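Local coordinates for ferredoxin CarAc (Pseudomonas resinovorans, PDB 7BUH), which carries electrons through its Rieske [2Fe-2S] cluster from the reductase CarAd to the terminal oxygenase CarAa of carbazole 1,9a-dioxygenase, at residues 8-11 and 12-15; 22-25 and 26-30; 32-35 and 36-39. All coordinates share one frame; numbering follows the deposited sequence.

Contact 1. Residues 8-11 and 12-15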
ATOM      1  N   VAL A   8       0.405  11.447   4.835  1.00 16.36           N
ATOM      2  CA  VAL A   8       1.550  10.977   4.009  1.00 16.54           C
ATOM      3  C   VAL A   8       2.322  12.181   3.495  1.00 17.00           C
ATOM      4  O   VAL A   8       3.536  12.325   3.829  1.00 18.52           O
ATOM      5  CB  VAL A   8       1.032  10.070   2.884  1.00 16.52           C
ATOM      6  CG1 VAL A   8       2.142   9.498   2.028  1.00 18.92           C
ATOM      7  CG2 VAL A   8       0.204   8.968   3.494  1.00 16.54           C
ATOM      8  N   CYS A   9       1.699  13.005   2.665  1.00 15.88           N
ATOM      9  CA  CYS A   9       2.385  14.125   1.983  1.00 15.71           C
ATOM     10  C   CYS A   9       1.343  14.932   1.232  1.00 15.42           C
ATOM     11  O   CYS A   9       0.226  14.488   1.164  1.00 17.22           O
ATOM     12  CB  CYS A   9       3.411  13.630   0.975  1.00 16.35           C
ATOM     13  SG  CYS A   9       2.730  12.478  -0.249  1.00 21.51           S
ATOM     14  N   ALA A  10       1.734  16.059   0.663  1.00 15.59           N
ATOM     15  CA  ALA A  10       0.903  16.791  -0.301  1.00 14.63           C
ATOM     16  C   ALA A  10       0.683  15.919  -1.537  1.00 13.84           C
ATOM     17  O   ALA A  10       1.653  15.293  -2.000  1.00 15.24           O
ATOM     18  CB  ALA A  10       1.576  18.088  -0.670  1.00 16.11           C
ATOM     19  N   ALA A  11      -0.528  15.916  -2.079  1.00 13.66           N
ATOM     20  CA  ALA A  11      -0.853  15.217  -3.346  1.00 13.30           C
ATOM     21  C   ALA A  11       0.108  15.664  -4.438  1.00 14.23           C
ATOM     22  O   ALA A  11       0.602  14.796  -5.185  1.00 15.61           O
ATOM     23  CB  ALA A  11      -2.302  15.431  -3.740  1.00 13.53           C
ATOM     24  N   SER A  12       0.486  16.940  -4.473  1.00 14.67           N
ATOM     25  CA  SER A  12       1.356  17.457  -5.568  1.00 17.06           C
ATOM     26  C   SER A  12       2.820  16.975  -5.422  1.00 18.11           C
ATOM     27  O   SER A  12       3.592  17.082  -6.402  1.00 18.50           O
ATOM     28  CB  SER A  12       1.225  18.941  -5.633  1.00 17.48           C
ATOM     29  OG  SER A  12       1.581  19.533  -4.400  1.00 18.15           O
ATOM     30  N   ASP A  13       3.181  16.440  -4.253  1.00 20.28           N
ATOM     31  CA  ASP A  13       4.515  15.857  -3.935  1.00 22.90           C
ATOM     32  C   ASP A  13       4.657  14.475  -4.574  1.00 20.45           C
ATOM     33  O   ASP A  13       5.773  13.972  -4.614  1.00 20.93           O
ATOM     34  CB  ASP A  13       4.704  15.659  -2.425  1.00 26.68           C
ATOM     35  CG  ASP A  13       4.991  16.932  -1.650  1.00 32.03           C
ATOM     36  OD1 ASP A  13       5.470  17.878  -2.286  1.00 31.11           O
ATOM     37  OD2 ASP A  13       4.741  16.949  -0.394  1.00 41.94           O
ATOM     38  N   MET A  14       3.567  13.862  -5.032  1.00 18.40           N
ATOM     39  CA  MET A  14       3.640  12.544  -5.716  1.00 18.29           C
ATOM     40  C   MET A  14       3.363  12.723  -7.206  1.00 17.14           C
ATOM     41  O   MET A  14       2.259  13.160  -7.581  1.00 16.27           O
ATOM     42  CB  MET A  14       2.650  11.556  -5.098  1.00 17.94           C
ATOM     43  CG  MET A  14       3.030  11.151  -3.686  1.00 19.18           C
ATOM     44  SD  MET A  14       2.032   9.735  -3.112  1.00 20.01           S
ATOM     45  CE  MET A  14       2.661   8.390  -4.120  1.00 19.44           C
ATOM     46  N   GLN A  15       4.356  12.404  -8.030  1.00 17.38           N
ATOM     47  CA  GLN A  15       4.165  12.358  -9.491  1.00 19.41           C
ATOM     48  C   GLN A  15       3.342  11.109  -9.762  1.00 18.00           C
ATOM     49  O   GLN A  15       3.469  10.136  -9.030  1.00 19.12           O
ATOM     50  CB  GLN A  15       5.497  12.304 -10.251  1.00 22.29           C
ATOM     51  CG  GLN A  15       6.302  13.596 -10.208  1.00 23.92           C
ATOM     52  CD  GLN A  15       5.549  14.679 -10.940  1.00 27.56           C
ATOM     53  OE1 GLN A  15       5.327  14.599 -12.147  1.00 30.73           O
ATOM     54  NE2 GLN A  15       5.098  15.667 -10.195  1.00 30.80           N
TER
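A10 and D13 meet where strand 5-10 ends and the chain coils into a short 3-10 turn. The backbone bonds define that turn. D13 N gives its hydrogen to A10 O at 3.0 Å, and one residue on, M14 N bonds to A11 O at 3.1 Å, the straighter of the two with 161° at the hydrogen. Both are i to i+3 bonds, and in each the donor stands well above the carbonyl plane, as a tight coil imposes.

The side chain of D13 adds a polar contact of its own. Its CG lies beside the backbone N and anti to the carbonyl carbon (chi1 -76°), which turns the carboxylate back along the turn. OD2 then accepts a weak, bent bond from A10 N, with 3.3 Å between the two atoms, and also sits 3.4 Å from A10 CB. The small methyl of alanine lets the acid come this close to the backbone. S12, by contrast, brings OG no nearer to A10 CB than 4.0 Å; a short polar residue suits this exposed corner.

The apolar part is made by sulfur. C9 SG touches M14 CG at 3.7 Å and lies 4.0 Å from M14 SD, so the thiol rests alongside the methionine chain. M14, the buried residue here, bends at chi3 and runs inward to F39, a job for which a long flexible thioether is well fitted.

Beyond the turn, D13 O and M14 O are taken by R20 and, weakly, R34. The whole is a 3-10 turn closing an edge strand of the Rieske domain's antiparallel sheet.

Contact 2. Residues 22-25 and 26-30; sequences VNRV and GAAPL
R24 reaches back over its own hairpin and takes A28 O with two nitrogens. NE and NH2 each lie 2.8 Å from A28 O, a side-on grip on a single atom that keeps the carbonyl oxygen close to the guanidinium plane. The bond from NE runs nearly along the C=O axis, while that from NH2 comes in at a wider slant. A bend at chi3 (-72°) swings the guanidinium across the neighbouring strand, where it is sandwiched: L30 CD2 lies over one face toward the rim, 3.8 Å from R24 NH2, and A27 CB stands over the centre of the opposite face, 3.9 Å from R24 CZ. Arginine suits the place because its flat head can be packed on both faces and still donate at its edge.

The tight end of the hairpin is the pair V22 and L30, buried branched aliphatics that fill one face, with V22 CB 4.2 Å from L30 CB. V22 N to L30 O measures 2.8 Å and L30 N to V22 O 2.9 Å, both nearly straight, as expected of an antiparallel hydrogen-bonded pair. On the second strand P29 CA comes 3.3 Å from V22 O, a CA-H...O contact on the oxygen that L30 N also reaches.

Toward the turn the ladder opens. Water 1 accepts from R24 N and donates to A27 O, bridging the two residues. A type II turn through V25 and G26 closes the loop with A27 N bonded directly to R24 O; the positive phi of G26 (73°) favours glycine, and V25 lies exposed.

Strand 18-24 is an outer strand of the six-stranded sheet. V22 and R24 pack on L6 of strand 5-10, V22 also meets V8, and P29 abuts D44 and T45 of a following loop.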
ATOM      1  N   VAL A  22       4.945   4.284   3.979  1.00 13.54           N
ATOM      2  CA  VAL A  22       4.394   4.843   5.234  1.00 14.36           C
ATOM      3  C   VAL A  22       4.723   3.882   6.377  1.00 14.74           C
ATOM      4  O   VAL A  22       4.213   2.731   6.406  1.00 11.75           O
ATOM      5  CB  VAL A  22       2.887   5.100   5.128  1.00 14.52           C
ATOM      6  CG1 VAL A  22       2.362   5.608   6.446  1.00 14.49           C
ATOM      7  CG2 VAL A  22       2.560   6.044   3.980  1.00 14.80           C
ATOM      8  N   ASN A  23       5.563   4.330   7.316  1.00 15.56           N
ATOM      9  CA  ASN A  23       5.922   3.472   8.471  1.00 17.10           C
ATOM     10  C   ASN A  23       4.921   3.713   9.606  1.00 19.12           C
ATOM     11  O   ASN A  23       4.463   4.870   9.774  1.00 21.43           O
ATOM     12  CB  ASN A  23       7.370   3.701   8.876  1.00 17.44           C
ATOM     13  CG  ASN A  23       8.320   3.422   7.740  1.00 16.58           C
ATOM     14  OD1 ASN A  23       8.572   2.261   7.404  1.00 18.72           O
ATOM     15  ND2 ASN A  23       8.787   4.479   7.109  1.00 16.14           N
ATOM     16  N   ARG A  24       4.563   2.651  10.315  1.00 18.53           N
ATOM     17  CA  ARG A  24       3.620   2.687  11.461  1.00 22.65           C
ATOM     18  C   ARG A  24       4.323   2.098  12.687  1.00 24.95           C
ATOM     19  O   ARG A  24       4.633   0.887  12.695  1.00 24.86           O
ATOM     20  CB  ARG A  24       2.358   1.896  11.143  1.00 20.30           C
ATOM     21  CG  ARG A  24       1.613   2.406   9.915  1.00 19.61           C
ATOM     22  CD  ARG A  24       0.286   1.726   9.794  1.00 19.88           C
ATOM     23  NE  ARG A  24       0.464   0.348   9.392  1.00 19.74           N
ATOM     24  CZ  ARG A  24      -0.447  -0.616   9.507  1.00 21.07           C
ATOM     25  NH1 ARG A  24      -1.620  -0.375  10.058  1.00 21.42           N
ATOM     26  NH2 ARG A  24      -0.174  -1.838   9.088  1.00 20.40           N
ATOM     27  N   VAL A  25       4.561   2.940  13.682  1.00 33.77           N
ATOM     28  CA  VAL A  25       5.185   2.529  14.973  1.00 38.82           C
ATOM     29  C   VAL A  25       4.505   1.230  15.411  1.00 33.55           C
ATOM     30  O   VAL A  25       3.280   1.249  15.566  1.00 35.09           O
ATOM     31  CB  VAL A  25       5.079   3.658  16.020  1.00 47.54           C
ATOM     32  CG1 VAL A  25       6.152   4.719  15.789  1.00 53.56           C
ATOM     33  CG2 VAL A  25       3.690   4.296  16.049  1.00 50.25           C
ATOM     34  N   GLY A  26       5.263   0.125  15.452  1.00 33.97           N
ATOM     35  CA  GLY A  26       4.837  -1.191  15.973  1.00 32.84           C
ATOM     36  C   GLY A  26       3.859  -1.933  15.071  1.00 33.57           C
ATOM     37  O   GLY A  26       3.226  -2.913  15.551  1.00 31.62           O
ATOM     38  N   ALA A  27       3.711  -1.519  13.804  1.00 28.74           N
ATOM     39  CA  ALA A  27       2.845  -2.211  12.828  1.00 23.95           C
ATOM     40  C   ALA A  27       3.556  -2.270  11.466  1.00 19.93           C
ATOM     41  O   ALA A  27       4.668  -1.699  11.298  1.00 17.69           O
ATOM     42  CB  ALA A  27       1.477  -1.569  12.742  1.00 24.15           C
ATOM     43  N   ALA A  28       2.960  -3.023  10.565  1.00 17.51           N
ATOM     44  CA  ALA A  28       3.524  -3.295   9.226  1.00 18.71           C
ATOM     45  C   ALA A  28       3.500  -2.003   8.422  1.00 15.32           C
ATOM     46  O   ALA A  28       2.530  -1.242   8.505  1.00 14.82           O
ATOM     47  CB  ALA A  28       2.704  -4.344   8.539  1.00 18.13           C
ATOM     48  N   PRO A  29       4.518  -1.760   7.587  1.00 12.98           N
ATOM     49  CA  PRO A  29       4.537  -0.575   6.738  1.00 11.94           C
ATOM     50  C   PRO A  29       3.517  -0.712   5.598  1.00 10.82           C
ATOM     51  O   PRO A  29       3.136  -1.806   5.219  1.00 10.96           O
ATOM     52  CB  PRO A  29       5.975  -0.540   6.242  1.00 12.60           C
ATOM     53  CG  PRO A  29       6.353  -1.982   6.231  1.00 12.71           C
ATOM     54  CD  PRO A  29       5.770  -2.519   7.503  1.00 13.01           C
ATOM     55  N   LEU A  30       3.052   0.442   5.138  1.00 11.07           N
ATOM     56  CA  LEU A  30       2.134   0.565   3.975  1.00 11.37           C
ATOM     57  C   LEU A  30       2.891   1.189   2.794  1.00 10.90           C
ATOM     58  O   LEU A  30       3.892   1.899   2.984  1.00 10.45           O
ATOM     59  CB  LEU A  30       0.923   1.415   4.365  1.00 11.83           C
ATOM     60  CG  LEU A  30       0.225   0.988   5.658  1.00 12.41           C
ATOM     61  CD1 LEU A  30      -0.901   1.942   6.016  1.00 13.62           C
ATOM     62  CD2 LEU A  30      -0.278  -0.439   5.560  1.00 13.05           C
TER
HETATM   63  O   HOH W   1       5.684   0.169   9.650  1.00 14.66           O

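Contact 3. Residues 32-35 and 36-39; sequences VYRV and GDQF
R34 NE donates to G36 O at 2.8 Å with 162° at the hydrogen, and the acceptor lies in the guanidinium plane just as the donor lies in the plane of the carbonyl. Next to it NH2 forms a salt bridge with D37 OD1, also at 2.8 Å. OD1 is met on its anti side, and NH2 alone reaches the carboxylate, whose plane stands 74° from that of the guanidinium. Fully extended from CG to NE, and with CG anti to the backbone N (chi1 -176°), R34 runs alongside the turn and reaches both acceptors with one edge.

The turn itself is type II', from V35 to Q38, joining strands 27-35 and 38-43 as a beta hairpin with a two-residue loop in the Rieske sheet. G36 takes the positive phi that this turn places at its first corner, where glycine is the natural choice. V35 and Q38 form the hydrogen-bonded pair: V35 N to Q38 O is 2.8 Å, Q38 N to V35 O 3.0 Å. Water 2 also donates to V35 O, and the OE1 of Q38 is bonded by Y40 OH.

One pair further on, R34 and F39 face each other without backbone bonds; F39 CA lies 3.2 Å from Y33 O, a CA-H...O contact of the kind found at such a pair. On their shared side, R34 CG sits over the face of the F39 ring, 4.2 Å from its centroid, a CH-pi contact to which the long methylenes of arginine lend themselves. F39 continues inward to V93, V95 and V100, while Y33, whose ring leads off from the turn, bonds through OH to T42.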
ATOM      1  N   VAL A  32       1.840   3.635  -0.488  1.00  9.92           N
ATOM      2  CA  VAL A  32       0.809   4.496  -1.114  1.00 10.96           C
ATOM      3  C   VAL A  32       1.227   4.762  -2.559  1.00 10.70           C
ATOM      4  O   VAL A  32       2.388   5.185  -2.793  1.00 12.11           O
ATOM      5  CB  VAL A  32       0.641   5.803  -0.329  1.00 11.89           C
ATOM      6  CG1 VAL A  32      -0.355   6.713  -0.990  1.00 12.69           C
ATOM      7  CG2 VAL A  32       0.227   5.494   1.091  1.00 13.14           C
ATOM      8  N   TYR A  33       0.334   4.504  -3.503  1.00 11.58           N
ATOM      9  CA  TYR A  33       0.638   4.559  -4.954  1.00 11.60           C
ATOM     10  C   TYR A  33      -0.192   5.668  -5.578  1.00 12.17           C
ATOM     11  O   TYR A  33      -1.365   5.762  -5.223  1.00 11.46           O
ATOM     12  CB  TYR A  33       0.262   3.249  -5.645  1.00 11.31           C
ATOM     13  CG  TYR A  33       0.703   1.998  -4.948  1.00 10.78           C
ATOM     14  CD1 TYR A  33      -0.077   1.375  -3.993  1.00 10.19           C
ATOM     15  CD2 TYR A  33       1.895   1.396  -5.285  1.00 10.71           C
ATOM     16  CE1 TYR A  33       0.308   0.202  -3.368  1.00 10.00           C
ATOM     17  CE2 TYR A  33       2.295   0.221  -4.673  1.00 10.64           C
ATOM     18  CZ  TYR A  33       1.512  -0.377  -3.707  1.00 10.82           C
ATOM     19  OH  TYR A  33       1.931  -1.558  -3.159  1.00 11.73           O
ATOM     20  N   ARG A  34       0.425   6.502  -6.423  1.00 12.13           N
ATOM     21  CA  ARG A  34      -0.316   7.448  -7.276  1.00 12.14           C
ATOM     22  C   ARG A  34      -0.342   6.820  -8.670  1.00 12.27           C
ATOM     23  O   ARG A  34       0.736   6.678  -9.285  1.00 12.50           O
ATOM     24  CB  ARG A  34       0.308   8.840  -7.314  1.00 12.21           C
ATOM     25  CG  ARG A  34      -0.550   9.788  -8.139  1.00 12.75           C
ATOM     26  CD  ARG A  34      -0.030  11.210  -8.218  1.00 14.55           C
ATOM     27  NE  ARG A  34      -0.914  12.019  -9.033  1.00 14.84           N
ATOM     28  CZ  ARG A  34      -1.160  13.321  -8.859  1.00 16.32           C
ATOM     29  NH1 ARG A  34      -0.653  13.976  -7.828  1.00 15.78           N
ATOM     30  NH2 ARG A  34      -2.009  13.940  -9.672  1.00 16.64           N
ATOM     31  N   VAL A  35      -1.520   6.400  -9.102  1.00 12.28           N
ATOM     32  CA  VAL A  35      -1.735   5.829 -10.450  1.00 13.08           C
ATOM     33  C   VAL A  35      -2.501   6.894 -11.219  1.00 12.97           C
ATOM     34  O   VAL A  35      -3.689   7.104 -10.889  1.00 12.28           O
ATOM     35  CB  VAL A  35      -2.449   4.472 -10.375  1.00 13.82           C
ATOM     36  CG1 VAL A  35      -2.718   3.909 -11.753  1.00 14.22           C
ATOM     37  CG2 VAL A  35      -1.622   3.507  -9.521  1.00 14.51           C
ATOM     38  N   GLY A  36      -1.798   7.596 -12.117  1.00 13.50           N
ATOM     39  CA  GLY A  36      -2.352   8.783 -12.810  1.00 13.87           C
ATOM     40  C   GLY A  36      -2.800   9.795 -11.780  1.00 13.24           C
ATOM     41  O   GLY A  36      -1.917  10.258 -11.035  1.00 13.26           O
ATOM     42  N   ASP A  37      -4.105  10.039 -11.646  1.00 13.50           N
ATOM     43  CA  ASP A  37      -4.633  11.032 -10.669  1.00 15.28           C
ATOM     44  C   ASP A  37      -5.470  10.346  -9.598  1.00 14.47           C
ATOM     45  O   ASP A  37      -6.374  10.989  -9.073  1.00 16.37           O
ATOM     46  CB  ASP A  37      -5.455  12.116 -11.374  1.00 17.76           C
ATOM     47  CG  ASP A  37      -4.627  12.909 -12.357  1.00 19.87           C
ATOM     48  OD1 ASP A  37      -3.449  13.227 -12.018  1.00 20.20           O
ATOM     49  OD2 ASP A  37      -5.146  13.173 -13.470  1.00 20.21           O
ATOM     50  N   GLN A  38      -5.163   9.087  -9.263  1.00 14.13           N
ATOM     51  CA  GLN A  38      -5.859   8.349  -8.196  1.00 13.49           C
ATOM     52  C   GLN A  38      -4.786   7.766  -7.277  1.00 12.29           C
ATOM     53  O   GLN A  38      -3.646   7.564  -7.711  1.00 12.79           O
ATOM     54  CB  GLN A  38      -6.795   7.263  -8.731  1.00 15.07           C
ATOM     55  CG  GLN A  38      -7.891   7.806  -9.637  1.00 16.93           C
ATOM     56  CD  GLN A  38      -8.625   6.693 -10.356  1.00 19.89           C
ATOM     57  OE1 GLN A  38      -8.242   5.524 -10.308  1.00 24.88           O
ATOM     58  NE2 GLN A  38      -9.715   7.045 -11.016  1.00 20.23           N
ATOM     59  N   PHE A  39      -5.169   7.583  -6.034  1.00 11.41           N
ATOM     60  CA  PHE A  39      -4.295   7.092  -4.941  1.00 10.94           C
ATOM     61  C   PHE A  39      -4.851   5.789  -4.393  1.00 10.86           C
ATOM     62  O   PHE A  39      -6.073   5.701  -4.177  1.00 10.05           O
ATOM     63  CB  PHE A  39      -4.178   8.148  -3.840  1.00 11.59           C
ATOM     64  CG  PHE A  39      -3.482   9.402  -4.288  1.00 12.14           C
ATOM     65  CD1 PHE A  39      -4.199  10.441  -4.875  1.00 12.94           C
ATOM     66  CD2 PHE A  39      -2.103   9.517  -4.141  1.00 12.83           C
ATOM     67  CE1 PHE A  39      -3.538  11.599  -5.283  1.00 13.16           C
ATOM     68  CE2 PHE A  39      -1.452  10.682  -4.525  1.00 13.40           C
ATOM     69  CZ  PHE A  39      -2.179  11.700  -5.124  1.00 13.36           C
TER
HETATM   70  O   HOH W   2      -5.816   6.030 -12.433  1.00 19.26           O

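In the fold
All three contacts are local turns on the six-stranded sheet. Contacts 2 and 3 share strand 27-35 but lie at its two ends, about 20 Å apart between centres and on opposite sides of the chain's centre; V22 and V32 touch between them. Contact 1 is closer to contact 3, about 10 Å between centres, with M14 CE packing on V32 O. Contacts 1 and 3 are surface contacts, whereas contact 2 is partly buried. Their chemistry differs: contact 1 rests on backbone bonds and sulfur packing, contact 2 on an arginine holding a carbonyl, and contact 3 on an arginine shared between a carbonyl and a carboxylate.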